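Local coordinates for ferripyochelin binding protein (Pyrococcus horikoshii, PDB 1V3W), which is a gamma-class carbonic anhydrase that probably catalyses the reversible hydration of carbon dioxide at zinc ions shared between the subunits of its trimer, at residues V37-L43 against V58-I64; Y70-I74 against V86-V91; I80-A84 against I97-S101; V102-K108 against A119-K125; I127-L132 against V140-L144. One frame throughout, in Å; residues are numbered along the deposited sequence. Where two conformers were deposited one is given.

Contact 1 (V37-L43 against V58-I64); sequences VWPSAVL and VQDNVSI. With CA (calcium ion), chain C; EDO (1,2-ethanediol), chain H.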
# COMPACT_ATOMS: atom_id res chain seq x y z
N VAL A 37 6.71 -10.55 10.09
CA VAL A 37 5.61 -9.78 9.52
C VAL A 37 5.83 -8.37 10.05
O VAL A 37 5.83 -8.14 11.27
CB VAL A 37 4.25 -10.35 9.97
CG1 VAL A 37 3.12 -9.51 9.40
CG2 VAL A 37 4.12 -11.79 9.49
N TRP A 38 5.99 -7.44 9.13
CA TRP A 38 6.31 -6.06 9.48
C TRP A 38 5.15 -5.09 9.63
O TRP A 38 4.01 -5.41 9.30
CB TRP A 38 7.37 -5.59 8.48
CG TRP A 38 8.57 -6.49 8.57
CD1 TRP A 38 8.77 -7.67 7.90
CD2 TRP A 38 9.65 -6.39 9.52
NE1 TRP A 38 9.90 -8.30 8.38
CE2 TRP A 38 10.46 -7.53 9.36
CE3 TRP A 38 10.00 -5.43 10.47
CZ2 TRP A 38 11.60 -7.75 10.15
CZ3 TRP A 38 11.13 -5.64 11.25
CH2 TRP A 38 11.92 -6.80 11.08
N PRO A 39 5.42 -3.88 10.16
CA PRO A 39 4.37 -2.88 10.36
C PRO A 39 3.39 -2.66 9.23
O PRO A 39 3.77 -2.52 8.07
CB PRO A 39 5.17 -1.61 10.65
CG PRO A 39 6.37 -2.12 11.36
CD PRO A 39 6.74 -3.34 10.53
N SER A 40 2.11 -2.64 9.58
CA SER A 40 1.03 -2.38 8.63
C SER A 40 0.77 -3.48 7.61
O SER A 40 -0.02 -3.29 6.68
CB SER A 40 1.29 -1.05 7.92
OG SER A 40 0.17 -0.19 8.01
N ALA A 41 1.44 -4.62 7.76
CA ALA A 41 1.21 -5.74 6.85
C ALA A 41 -0.08 -6.40 7.31
O ALA A 41 -0.39 -6.40 8.51
CB ALA A 41 2.37 -6.73 6.93
N VAL A 42 -0.84 -6.95 6.38
CA VAL A 42 -2.10 -7.61 6.70
C VAL A 42 -2.18 -9.00 6.10
O VAL A 42 -2.05 -9.16 4.88
CB VAL A 42 -3.33 -6.80 6.19
CG1 VAL A 42 -4.62 -7.53 6.55
CG2 VAL A 42 -3.32 -5.40 6.80
N LEU A 43 -2.35 -10.01 6.95
CA LEU A 43 -2.50 -11.39 6.50
C LEU A 43 -3.90 -11.77 6.95
O LEU A 43 -4.13 -12.11 8.11
CB LEU A 43 -1.45 -12.30 7.14
CG LEU A 43 -0.01 -12.14 6.63
CD1 LEU A 43 0.55 -10.81 7.08
CD2 LEU A 43 0.85 -13.28 7.15
N VAL A 58 7.29 -10.82 5.35
CA VAL A 58 6.16 -10.13 4.74
C VAL A 58 6.34 -8.69 5.19
O VAL A 58 6.04 -8.34 6.33
CB VAL A 58 4.83 -10.70 5.28
CG1 VAL A 58 3.66 -10.03 4.58
CG2 VAL A 58 4.78 -12.21 5.06
N GLN A 59 6.83 -7.85 4.29
CA GLN A 59 7.16 -6.47 4.61
C GLN A 59 6.04 -5.47 4.85
O GLN A 59 4.85 -5.78 4.75
CB GLN A 59 8.16 -5.97 3.57
CG GLN A 59 9.49 -6.72 3.70
CD GLN A 59 10.47 -6.45 2.58
OE1 GLN A 59 10.37 -5.45 1.87
NE2 GLN A 59 11.44 -7.35 2.42
N ASP A 60 6.44 -4.25 5.21
CA ASP A 60 5.51 -3.18 5.55
C ASP A 60 4.45 -2.89 4.50
O ASP A 60 4.74 -2.83 3.31
CB ASP A 60 6.27 -1.88 5.84
CG ASP A 60 7.63 -2.13 6.45
OD1 ASP A 60 7.80 -1.93 7.67
OD2 ASP A 60 8.54 -2.53 5.70
N ASN A 61 3.23 -2.69 4.97
CA ASN A 61 2.09 -2.36 4.12
C ASN A 61 1.73 -3.37 3.04
O ASN A 61 1.06 -3.04 2.06
CB ASN A 61 2.28 -0.96 3.52
CG ASN A 61 1.94 0.13 4.52
OD1 ASN A 61 0.88 0.10 5.13
ND2 ASN A 61 2.84 1.09 4.70
N VAL A 62 2.17 -4.61 3.23
CA VAL A 62 1.85 -5.69 2.32
C VAL A 62 0.48 -6.24 2.70
O VAL A 62 0.09 -6.17 3.87
CB VAL A 62 2.86 -6.85 2.45
CG1 VAL A 62 2.32 -8.13 1.80
CG2 VAL A 62 4.18 -6.47 1.82
N SER A 63 -0.26 -6.76 1.73
CA SER A 63 -1.54 -7.39 2.01
C SER A 63 -1.49 -8.79 1.42
O SER A 63 -0.99 -8.98 0.30
CB SER A 63 -2.71 -6.64 1.38
OG SER A 63 -2.88 -5.36 1.96
N ILE A 64 -1.97 -9.77 2.17
CA ILE A 64 -2.05 -11.14 1.66
C ILE A 64 -3.46 -11.61 1.93
O ILE A 64 -3.98 -11.48 3.04
CB ILE A 64 -1.05 -12.09 2.36
CG1 ILE A 64 0.37 -11.58 2.18
CG2 ILE A 64 -1.18 -13.49 1.76
CD1 ILE A 64 1.44 -12.47 2.80
CA CA C . -1.18 0.15 6.07
C1 EDO H . 0.15 1.25 11.47
O1 EDO H . -0.21 -0.09 11.13
C2 EDO H . -0.22 1.53 12.95
O2 EDO H . -0.81 0.38 13.56

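Contact 2 (Y70-I74 against V86-V91); sequences YPTEI and VHGAKV. With ZN (zinc ion), chain B.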
# COMPACT_ATOMS: atom_id res chain seq x y z
N TYR A 70 -8.66 -20.93 -3.55
CA TYR A 70 -7.31 -20.47 -3.86
C TYR A 70 -6.55 -19.98 -2.64
O TYR A 70 -6.49 -18.79 -2.37
CB TYR A 70 -7.36 -19.36 -4.90
CG TYR A 70 -7.82 -19.84 -6.26
CD1 TYR A 70 -6.95 -20.56 -7.08
CD2 TYR A 70 -9.11 -19.60 -6.71
CE1 TYR A 70 -7.37 -21.04 -8.32
CE2 TYR A 70 -9.54 -20.07 -7.94
CZ TYR A 70 -8.67 -20.79 -8.74
OH TYR A 70 -9.09 -21.27 -9.97
N PRO A 71 -5.96 -20.91 -1.87
CA PRO A 71 -5.22 -20.49 -0.69
C PRO A 71 -3.91 -19.84 -1.12
O PRO A 71 -3.51 -19.94 -2.28
CB PRO A 71 -5.00 -21.80 0.06
CG PRO A 71 -4.88 -22.79 -1.04
CD PRO A 71 -5.99 -22.38 -1.98
N THR A 72 -3.25 -19.15 -0.19
CA THR A 72 -1.97 -18.54 -0.51
C THR A 72 -0.93 -19.35 0.23
O THR A 72 -0.98 -19.47 1.45
CB THR A 72 -1.90 -17.07 -0.06
OG1 THR A 72 -2.73 -16.27 -0.91
CG2 THR A 72 -0.47 -16.56 -0.14
N GLU A 73 -0.02 -19.92 -0.54
CA GLU A 73 1.05 -20.70 0.06
C GLU A 73 2.39 -20.12 -0.33
O GLU A 73 2.74 -20.07 -1.51
CB GLU A 73 0.96 -22.13 -0.36
CG GLU A 73 2.19 -22.88 0.06
CD GLU A 73 1.87 -24.02 0.97
OE1 GLU A 73 0.70 -24.15 1.41
OE2 GLU A 73 2.81 -24.80 1.24
N ILE A 74 3.14 -19.72 0.69
CA ILE A 74 4.44 -19.12 0.49
C ILE A 74 5.52 -20.08 0.98
O ILE A 74 5.40 -20.65 2.06
CB ILE A 74 4.56 -17.80 1.28
CG1 ILE A 74 3.43 -16.84 0.88
CG2 ILE A 74 5.92 -17.16 1.02
CD1 ILE A 74 3.43 -16.47 -0.59
N VAL A 86 -0.20 -10.22 -2.41
CA VAL A 86 -0.27 -11.59 -2.89
C VAL A 86 -1.69 -12.09 -2.66
O VAL A 86 -2.18 -12.09 -1.53
CB VAL A 86 0.72 -12.51 -2.14
CG1 VAL A 86 0.61 -13.93 -2.67
CG2 VAL A 86 2.14 -11.98 -2.32
N HIS A 87 -2.36 -12.50 -3.74
CA HIS A 87 -3.74 -12.95 -3.62
C HIS A 87 -4.00 -14.35 -4.19
O HIS A 87 -3.97 -14.55 -5.40
CB HIS A 87 -4.66 -11.94 -4.31
CG HIS A 87 -6.06 -11.96 -3.79
ND1 HIS A 87 -6.93 -12.99 -4.05
CD2 HIS A 87 -6.72 -11.10 -2.98
CE1 HIS A 87 -8.07 -12.77 -3.42
NE2 HIS A 87 -7.97 -11.63 -2.76
N GLY A 88 -4.26 -15.29 -3.29
CA GLY A 88 -4.56 -16.67 -3.68
C GLY A 88 -3.54 -17.31 -4.60
O GLY A 88 -3.92 -18.04 -5.53
N ALA A 89 -2.26 -17.08 -4.34
CA ALA A 89 -1.21 -17.63 -5.18
C ALA A 89 -0.27 -18.57 -4.46
O ALA A 89 -0.19 -18.58 -3.22
CB ALA A 89 -0.42 -16.49 -5.82
N LYS A 90 0.45 -19.36 -5.24
CA LYS A 90 1.44 -20.29 -4.73
C LYS A 90 2.80 -19.71 -5.06
O LYS A 90 3.08 -19.41 -6.22
CB LYS A 90 1.27 -21.67 -5.37
CG LYS A 90 0.11 -22.47 -4.80
CD LYS A 90 -0.02 -23.84 -5.43
CE LYS A 90 -1.11 -24.65 -4.74
NZ LYS A 90 -2.42 -23.95 -4.76
N VAL A 91 3.63 -19.54 -4.04
CA VAL A 91 4.96 -18.98 -4.22
C VAL A 91 5.97 -20.00 -3.71
O VAL A 91 5.85 -20.50 -2.59
CB VAL A 91 5.12 -17.65 -3.45
CG1 VAL A 91 6.52 -17.10 -3.64
CG2 VAL A 91 4.08 -16.65 -3.93
ZN ZN B . -9.11 -10.41 -1.63
O HOH W 1 -3.78 -20.97 -4.95
O HOH W 2 -10.76 -9.66 -1.79

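Contact 3 (I80-A84 against I97-S101); sequences IGHNA and IGISS. With ZN (zinc ion), chain D; EDO (1,2-ethanediol), chain J.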
# COMPACT_ATOMS: atom_id res chain seq x y z
N ILE A 80 8.65 -10.84 0.64
CA ILE A 80 7.49 -10.18 0.06
C ILE A 80 7.71 -8.69 0.31
O ILE A 80 7.52 -8.19 1.43
CB ILE A 80 6.18 -10.67 0.71
CG1 ILE A 80 6.10 -12.19 0.61
CG2 ILE A 80 4.99 -10.03 -0.00
CD1 ILE A 80 4.82 -12.78 1.15
N GLY A 81 8.13 -8.01 -0.75
CA GLY A 81 8.46 -6.60 -0.68
C GLY A 81 7.41 -5.63 -0.20
O GLY A 81 6.21 -5.85 -0.34
N HIS A 82 7.90 -4.52 0.36
CA HIS A 82 7.05 -3.47 0.87
C HIS A 82 5.92 -3.15 -0.10
O HIS A 82 6.15 -3.03 -1.31
CB HIS A 82 7.83 -2.17 1.06
CG HIS A 82 9.15 -2.33 1.75
ND1 HIS A 82 9.28 -2.35 3.13
CD2 HIS A 82 10.40 -2.45 1.26
CE1 HIS A 82 10.55 -2.47 3.44
NE2 HIS A 82 11.26 -2.54 2.33
N ASN A 83 4.71 -3.03 0.42
CA ASN A 83 3.53 -2.70 -0.35
C ASN A 83 3.09 -3.61 -1.48
O ASN A 83 2.23 -3.25 -2.29
CB ASN A 83 3.67 -1.26 -0.85
CG ASN A 83 3.57 -0.29 0.27
OD1 ASN A 83 4.45 -0.23 1.12
ND2 ASN A 83 2.48 0.45 0.32
N ALA A 84 3.65 -4.81 -1.49
CA ALA A 84 3.26 -5.80 -2.48
C ALA A 84 1.94 -6.41 -2.03
O ALA A 84 1.49 -6.21 -0.90
CB ALA A 84 4.33 -6.86 -2.61
N ILE A 97 9.54 -11.10 -4.10
CA ILE A 97 8.35 -10.47 -4.65
C ILE A 97 8.63 -8.97 -4.57
O ILE A 97 8.72 -8.40 -3.49
CB ILE A 97 7.10 -10.83 -3.82
CG1 ILE A 97 6.82 -12.34 -3.95
CG2 ILE A 97 5.89 -10.03 -4.29
CD1 ILE A 97 6.55 -12.81 -5.37
N GLY A 98 8.79 -8.36 -5.74
CA GLY A 98 9.09 -6.94 -5.81
C GLY A 98 8.20 -5.97 -5.07
O GLY A 98 7.02 -6.22 -4.82
N ILE A 99 8.80 -4.84 -4.72
CA ILE A 99 8.09 -3.79 -4.02
C ILE A 99 6.90 -3.34 -4.85
O ILE A 99 7.01 -3.11 -6.06
CB ILE A 99 9.03 -2.59 -3.77
CG1 ILE A 99 10.11 -3.00 -2.76
CG2 ILE A 99 8.25 -1.38 -3.27
CD1 ILE A 99 11.24 -2.01 -2.63
N SER A 100 5.76 -3.26 -4.19
CA SER A 100 4.52 -2.83 -4.81
C SER A 100 4.10 -3.68 -6.01
O SER A 100 3.44 -3.19 -6.92
CB SER A 100 4.64 -1.37 -5.23
OG SER A 100 3.36 -0.76 -5.29
N SER A 101 4.50 -4.95 -6.03
CA SER A 101 4.10 -5.83 -7.12
C SER A 101 2.79 -6.50 -6.73
O SER A 101 2.30 -6.32 -5.61
CB SER A 101 5.18 -6.89 -7.40
OG SER A 101 5.34 -7.77 -6.31
ZN ZN D . 13.40 -2.81 2.55
C1 EDO J . 1.52 -2.79 -9.53
O1 EDO J . 1.88 -1.82 -10.51
C2 EDO J . 1.53 -2.40 -8.03
O2 EDO J . 2.40 -1.26 -7.84
O HOH W 3 0.90 -3.96 -4.63
O HOH W 4 13.54 -4.61 2.81

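Contact 4 (V102-K108 against A119-K125); sequences VILDGAK and AVVPPNK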
# COMPACT_ATOMS: atom_id res chain seq x y z
N VAL A 102 2.21 -7.27 -7.65
CA VAL A 102 0.95 -7.96 -7.40
C VAL A 102 1.02 -9.38 -7.96
O VAL A 102 1.45 -9.57 -9.10
CB VAL A 102 -0.24 -7.23 -8.07
CG1 VAL A 102 -1.54 -7.95 -7.75
CG2 VAL A 102 -0.29 -5.78 -7.61
N ILE A 103 0.61 -10.35 -7.16
CA ILE A 103 0.59 -11.75 -7.60
C ILE A 103 -0.87 -12.17 -7.47
O ILE A 103 -1.42 -12.17 -6.37
CB ILE A 103 1.45 -12.64 -6.69
CG1 ILE A 103 2.84 -12.02 -6.52
CG2 ILE A 103 1.55 -14.04 -7.28
CD1 ILE A 103 3.60 -11.80 -7.82
N LEU A 104 -1.49 -12.51 -8.59
CA LEU A 104 -2.90 -12.87 -8.58
C LEU A 104 -3.25 -14.35 -8.42
O LEU A 104 -2.38 -15.22 -8.47
CB LEU A 104 -3.58 -12.27 -9.81
CG LEU A 104 -3.47 -10.74 -9.82
CD1 LEU A 104 -4.00 -10.16 -11.13
CD2 LEU A 104 -4.23 -10.17 -8.63
N ASP A 105 -4.54 -14.60 -8.22
CA ASP A 105 -5.08 -15.93 -7.98
C ASP A 105 -4.73 -17.02 -8.97
O ASP A 105 -4.83 -16.85 -10.18
CB ASP A 105 -6.60 -15.82 -7.85
CG ASP A 105 -7.02 -14.77 -6.85
OD1 ASP A 105 -7.21 -15.11 -5.67
OD2 ASP A 105 -7.14 -13.59 -7.25
N GLY A 106 -4.31 -18.16 -8.43
CA GLY A 106 -3.95 -19.29 -9.26
C GLY A 106 -2.54 -19.26 -9.81
O GLY A 106 -2.09 -20.23 -10.41
N ALA A 107 -1.85 -18.14 -9.63
CA ALA A 107 -0.49 -18.03 -10.12
C ALA A 107 0.40 -19.01 -9.36
O ALA A 107 0.16 -19.30 -8.19
CB ALA A 107 0.03 -16.61 -9.94
N LYS A 108 1.42 -19.53 -10.05
CA LYS A 108 2.36 -20.47 -9.46
C LYS A 108 3.75 -19.93 -9.75
O LYS A 108 4.22 -19.97 -10.89
CB LYS A 108 2.20 -21.86 -10.09
CG LYS A 108 2.85 -22.99 -9.29
CD LYS A 108 3.15 -24.22 -10.15
CE LYS A 108 3.82 -25.32 -9.33
NZ LYS A 108 4.60 -24.75 -8.19
N ALA A 119 5.49 -5.05 -10.89
CA ALA A 119 5.01 -6.02 -11.86
C ALA A 119 3.72 -6.68 -11.37
O ALA A 119 3.44 -6.69 -10.17
CB ALA A 119 6.08 -7.09 -12.11
N VAL A 120 2.93 -7.20 -12.30
CA VAL A 120 1.68 -7.87 -11.97
C VAL A 120 1.66 -9.24 -12.61
O VAL A 120 1.66 -9.37 -13.83
CB VAL A 120 0.45 -7.08 -12.47
CG1 VAL A 120 -0.83 -7.87 -12.19
CG2 VAL A 120 0.38 -5.72 -11.79
N VAL A 121 1.67 -10.28 -11.78
CA VAL A 121 1.61 -11.64 -12.29
C VAL A 121 0.13 -11.99 -12.41
O VAL A 121 -0.58 -12.09 -11.41
CB VAL A 121 2.32 -12.64 -11.34
CG1 VAL A 121 2.16 -14.06 -11.86
CG2 VAL A 121 3.80 -12.28 -11.22
N PRO A 122 -0.37 -12.15 -13.64
CA PRO A 122 -1.76 -12.47 -13.94
C PRO A 122 -2.28 -13.76 -13.30
O PRO A 122 -1.51 -14.64 -12.93
CB PRO A 122 -1.78 -12.56 -15.47
CG PRO A 122 -0.65 -11.67 -15.88
CD PRO A 122 0.41 -12.03 -14.89
N PRO A 123 -3.61 -13.88 -13.18
CA PRO A 123 -4.21 -15.08 -12.59
C PRO A 123 -3.78 -16.33 -13.36
O PRO A 123 -3.67 -16.30 -14.59
CB PRO A 123 -5.71 -14.82 -12.73
CG PRO A 123 -5.80 -13.32 -12.65
CD PRO A 123 -4.64 -12.88 -13.51
N ASN A 124 -3.52 -17.40 -12.62
CA ASN A 124 -3.12 -18.68 -13.20
C ASN A 124 -1.80 -18.69 -13.97
O ASN A 124 -1.47 -19.69 -14.61
CB ASN A 124 -4.24 -19.23 -14.08
CG ASN A 124 -5.50 -19.52 -13.29
OD1 ASN A 124 -5.48 -20.27 -12.32
ND2 ASN A 124 -6.61 -18.91 -13.70
N LYS A 125 -1.06 -17.60 -13.91
CA LYS A 125 0.22 -17.52 -14.60
C LYS A 125 1.28 -18.38 -13.90
O LYS A 125 1.47 -18.27 -12.69
CB LYS A 125 0.71 -16.07 -14.65
CG LYS A 125 2.07 -15.88 -15.32
CD LYS A 125 2.01 -16.14 -16.82
CE LYS A 125 3.33 -15.78 -17.49
NZ LYS A 125 3.25 -15.87 -18.98

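Contact 5 (I127-L132 against V140-L144); sequences IPDYSL and VVRQL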
# COMPACT_ATOMS: atom_id res chain seq x y z
N ILE A 127 5.17 -19.23 -13.46
CA ILE A 127 6.51 -18.69 -13.65
C ILE A 127 7.55 -19.76 -13.35
O ILE A 127 7.62 -20.27 -12.23
CB ILE A 127 6.76 -17.48 -12.72
CG1 ILE A 127 5.70 -16.40 -12.98
CG2 ILE A 127 8.16 -16.93 -12.95
CD1 ILE A 127 5.72 -15.83 -14.39
N PRO A 128 8.36 -20.13 -14.35
CA PRO A 128 9.39 -21.16 -14.15
C PRO A 128 10.50 -20.74 -13.19
O PRO A 128 10.69 -19.56 -12.92
CB PRO A 128 9.93 -21.39 -15.57
CG PRO A 128 8.77 -21.00 -16.45
CD PRO A 128 8.26 -19.76 -15.77
N ASP A 129 11.24 -21.73 -12.68
CA ASP A 129 12.34 -21.45 -11.76
C ASP A 129 13.38 -20.57 -12.44
O ASP A 129 13.51 -20.58 -13.67
CB ASP A 129 13.04 -22.74 -11.32
CG ASP A 129 12.10 -23.75 -10.68
OD1 ASP A 129 11.04 -23.35 -10.15
OD2 ASP A 129 12.43 -24.95 -10.70
N TYR A 130 14.13 -19.82 -11.64
CA TYR A 130 15.21 -18.96 -12.13
C TYR A 130 14.78 -17.88 -13.12
O TYR A 130 15.57 -17.46 -13.96
CB TYR A 130 16.30 -19.84 -12.75
CG TYR A 130 16.87 -20.82 -11.75
CD1 TYR A 130 17.72 -20.38 -10.74
CD2 TYR A 130 16.52 -22.17 -11.79
CE1 TYR A 130 18.20 -21.26 -9.77
CE2 TYR A 130 17.00 -23.06 -10.82
CZ TYR A 130 17.84 -22.60 -9.82
OH TYR A 130 18.31 -23.46 -8.85
N SER A 131 13.55 -17.41 -12.99
CA SER A 131 13.02 -16.38 -13.88
C SER A 131 13.01 -14.98 -13.28
O SER A 131 12.86 -14.81 -12.07
CB SER A 131 11.57 -16.71 -14.27
OG SER A 131 11.45 -17.97 -14.90
N LEU A 132 13.19 -13.99 -14.15
CA LEU A 132 13.11 -12.59 -13.76
C LEU A 132 11.81 -12.18 -14.45
O LEU A 132 11.68 -12.34 -15.67
CB LEU A 132 14.26 -11.75 -14.32
CG LEU A 132 14.02 -10.24 -14.15
CD1 LEU A 132 13.91 -9.91 -12.66
CD2 LEU A 132 15.14 -9.45 -14.79
N VAL A 140 8.30 -13.26 -18.32
CA VAL A 140 9.61 -13.74 -17.91
C VAL A 140 10.47 -13.10 -18.99
O VAL A 140 10.31 -13.40 -20.17
CB VAL A 140 9.77 -15.28 -18.03
CG1 VAL A 140 11.24 -15.66 -17.92
CG2 VAL A 140 8.97 -15.98 -16.95
N VAL A 141 11.37 -12.20 -18.60
CA VAL A 141 12.21 -11.52 -19.57
C VAL A 141 13.57 -12.18 -19.77
O VAL A 141 14.22 -11.99 -20.81
CB VAL A 141 12.41 -10.05 -19.17
CG1 VAL A 141 11.08 -9.31 -19.22
CG2 VAL A 141 13.01 -9.97 -17.77
N ARG A 142 14.00 -12.96 -18.79
CA ARG A 142 15.28 -13.66 -18.86
C ARG A 142 15.48 -14.48 -17.59
O ARG A 142 14.68 -14.40 -16.66
CB ARG A 142 16.44 -12.66 -18.98
CG ARG A 142 16.67 -11.77 -17.76
CD ARG A 142 17.95 -10.96 -17.91
NE ARG A 142 18.14 -9.97 -16.85
CZ ARG A 142 18.41 -10.26 -15.58
NH1 ARG A 142 18.53 -11.52 -15.19
NH2 ARG A 142 18.57 -9.28 -14.70
N GLN A 143 16.54 -15.28 -17.57
CA GLN A 143 16.84 -16.09 -16.40
C GLN A 143 17.72 -15.26 -15.46
O GLN A 143 18.37 -14.30 -15.88
CB GLN A 143 17.58 -17.37 -16.80
CG GLN A 143 16.78 -18.32 -17.68
CD GLN A 143 15.45 -18.72 -17.08
OE1 GLN A 143 14.45 -18.02 -17.24
NE2 GLN A 143 15.43 -19.85 -16.38
N LEU A 144 17.72 -15.62 -14.18
CA LEU A 144 18.52 -14.89 -13.20
C LEU A 144 20.01 -15.17 -13.36
O LEU A 144 20.41 -16.22 -13.87
CB LEU A 144 18.11 -15.27 -11.78
CG LEU A 144 16.68 -15.02 -11.32
CD1 LEU A 144 16.59 -15.33 -9.83
CD2 LEU A 144 16.27 -13.59 -11.59
O HOH W 5 11.85 -19.03 -17.26

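Contact 1 (V37-L43 against V58-I64)
Ser40 and Asn61 meet at a calcium ion, which Ser40 OG binds at 2.4 Å and Asn61 OD1 at 2.3 Å. The two oxygens are close because they share the metal, not through a hydrogen bond. The same two residues of both neighbouring subunits supply the other four ligands, so the ion lies where three chains converge. With CG anti to its own carbonyl carbon (chi1 -78°), Asn61 swings OD1 back to the Ser40 side; its side chain is also hydrogen-bonded to Ser63 of a neighbouring subunit.

The close-knit part of the contact is the backbone ladder. Trp38 N donates to Val58 O at 2.9 Å with an N-H...O angle of 169°, and the CD1 corner of the indole meets the same oxygen edge-on, 3.2 Å from Val58 O. Farther along, Val42 N bonds to Val62 O at 2.8 Å, and Val42 O accepts from Ile64 N. CA-H...O contacts fill in between.

Side-chain pairs are few and at ordinary contact distance, as where Leu43 CG lies 4.1 Å from Ile64 CD1. An ethanediol, probably from the crystallisation liquor, is hydrogen-bonded through O1 to Ser40 OG at 3.1 Å.

Ser40 and Asn61 hold the same third position in type II turns Trp38-Ala41 and Gln59-Val62. Such turns, stacked at a corner between parallel strands, mark successive coils of the left-handed parallel beta-helix.

Contact 2 (Y70-I74 against V86-V91)
Tyr70 touches Gly88 through its CB, which lies 3.7 Å from Gly88 O, while the ring leads off from the contact. Water 1 sits in the ring plane at its edge, and Gly88 O approaches the ring obliquely. The second flat group, the imidazole of His87, is directed away from segment 70-74; its NE2 binds zinc at 2.0 Å, and its ring meets that of His65 with the planes about 80° apart.

Water 1 ties the segments together, donating to Pro71 O at 2.9 Å and to Gly88 O at 3.0 Å; its bond from Lys90 NZ is weak. Parallel pairing follows: Glu73 N donates to Ala89 O at 3.0 Å, and Val91 N to Glu73 O at 2.7 Å, almost straight at 174°.

Thr72 splits its two branches. Rotation to chi1 -72° puts OG1 beside the backbone N, where it is hydrogen-bonded to His65 O, and sends CG2 across to Val86 CG1 at 3.8 Å. Replacing Thr72 with an alanine removes both branches and would probably leave His65 O without this hydroxyl partner and a gap beside Val86 CG1.

His65 of the same chain, His82 of a neighbouring subunit and a water join His87 on the zinc. Because Asp105 accepts a hydrogen bond from His87 ND1, the ring's rotation is fixed with NE2 facing the metal, a second-shell carboxylate positioning a first-shell histidine.

Contact 3 (I80-A84 against I97-S101)
His82 and Ile99 stand side by side, one turn of chain over the next, and backbone hydrogen bonds set their spacing. Gly81 N donates to Ile97 O at 2.8 Å and Ser100 N to His82 O at 2.9 Å, both donors lying in the carbonyl plane of their acceptor. A CB on Gly81 would collide with Ile97 O. Water 3 adds a bridge, donating to Asn83 O at 2.8 Å and to Ser101 O. Within segment 97-101, Ser101 N closes the type II turn on Gly98 O, and Ser101 OG adds a second bond to Gly98 O from the same face, at 2.7 Å.

Apolar packing runs through Ile97, whose CG2 lies 3.9 Å from Ala84 CB. Separately, Ile99 CD1 meets the imidazole edge 4.0 Å from His82 CD2. Shortening Ile99 to an alanine would probably open a gap along that edge and leave it without its hydrocarbon neighbour.

Metal binding completes the account: His82 NE2 holds zinc at 2.2 Å, together with a water and with His65 and His87 of a neighbouring subunit. Zinc at NE2, a weak hydrogen bond from ND1 to Asp60 and hydrocarbon at the CD2 edge together set the ring, and the site is assembled only when subunits join.

Contact 4 (V102-K108 against A119-K125)
Five backbone hydrogen bonds join Val102-Lys108 to Ala119-Lys125. In the parallel strand pair, Val121 N donates to Val102 O at 2.8 Å, flanked by Val102 N to Ala119 O and Leu104 N to Val121 O. Past the strands the geometry bends: Asn124 N still reaches Asp105 O at 2.8 Å, but the donor is tilted 24° from the carbonyl plane. Lys108 N to Lys125 O, at 2.9 Å, closes the ladder.

Apolar contacts fall on both faces. The bend at chi2 (-58°) brings Ile103 CD1 alongside Val121 CG2 at 3.4 Å, tighter than ordinary van der Waals spacing. Ala107 CB meets the other branch, Val121 CG1, at 3.8 Å. On the opposite face Val102 CB meets Val120 CG2; beyond the strands Leu104 lies beside Pro123, with Leu104 CD1 3.7 Å from Pro123 CD.

Type II turns Leu104-Ala107 and Pro122-Lys125 stack at a corner of the left-handed parallel beta-helix. The backbone angles of Gly106 call for glycine, since a CB would jam against the preceding carbonyl oxygen; it would also strike Asn124 OD1.

Strand 120-121 is the outermost of its sheet within the chain, whereas 102-103 has strand 85-87 on its other side, and Asp105 reaches back to His87 and Ser67. Val102 and Leu104 pack against Ser100 and Ile99 of a neighbouring subunit.

Contact 5 (I127-L132 against V140-L144)
Leu132 and the backbone of Val141 and Arg142 are bonded across a beta hairpin, the antiparallel close of an otherwise parallel sheet of the beta-helix. Leu132 N donates to Arg142 O at 2.9 Å and Leu132 O accepts from Val141 N at 2.9 Å, both bonds running nearly along the C=O direction. Leu144 N reaches Tyr130 O at 2.8 Å from a different quarter, 40° above the carbonyl plane, in keeping with the corner the chain turns at Arg142.

Side-chain polar links come next. Ser131 OG donates to Pro128 O and takes a hydrogen bond from water 5 at 2.6 Å; the same water donates to Gln143 OE1 and so bridges the segments. A bend at chi2 (-55°) brings the Gln143 amide back toward the turn, where NE2 makes a weak bond to Asp129 O. Arg142 NH1 donates to Gln143 O, while NH2 forms a salt bridge with Glu148 of helix 146-169.

Outward lies the packing. Val140 CG2 touches both Ile127 CD1, at 4.1 Å, and Ser131 CB, at 3.8 Å. Leu144 CD2 rests 3.9 Å from Leu132 CB, and Leu144 also touches Ile149 and Thr152 of the helix. Over one face of the Arg142 guanidinium, displaced toward its rim, sits the methyl Leu132 CD2, 3.4 Å from Arg142 NH2.

How the contacts relate
The five contacts climb one left-handed beta-helix from coil to coil. Contacts 1, 2 and 4 reach the same parallel sheet, in which strands 42-45, 63-65, 85-87, 102-103 and 120-121 follow chain order. Contacts 1 and 3, centres 10 Å apart, stack their turns at one corner; contacts 2 and 4 are 9 Å apart and touch along strands 85-87 and 102-103. Contacts 2 and 3 alternate along the sequence, while the other pairs come in series. Contact 5 lies about 25 Å from contact 1, centre to centre, at the end of the coil stack leading to helix 146-169. The calcium and zinc ligands lie in contacts 1 to 3, where subunits meet, whereas contact 5 touches no other chain.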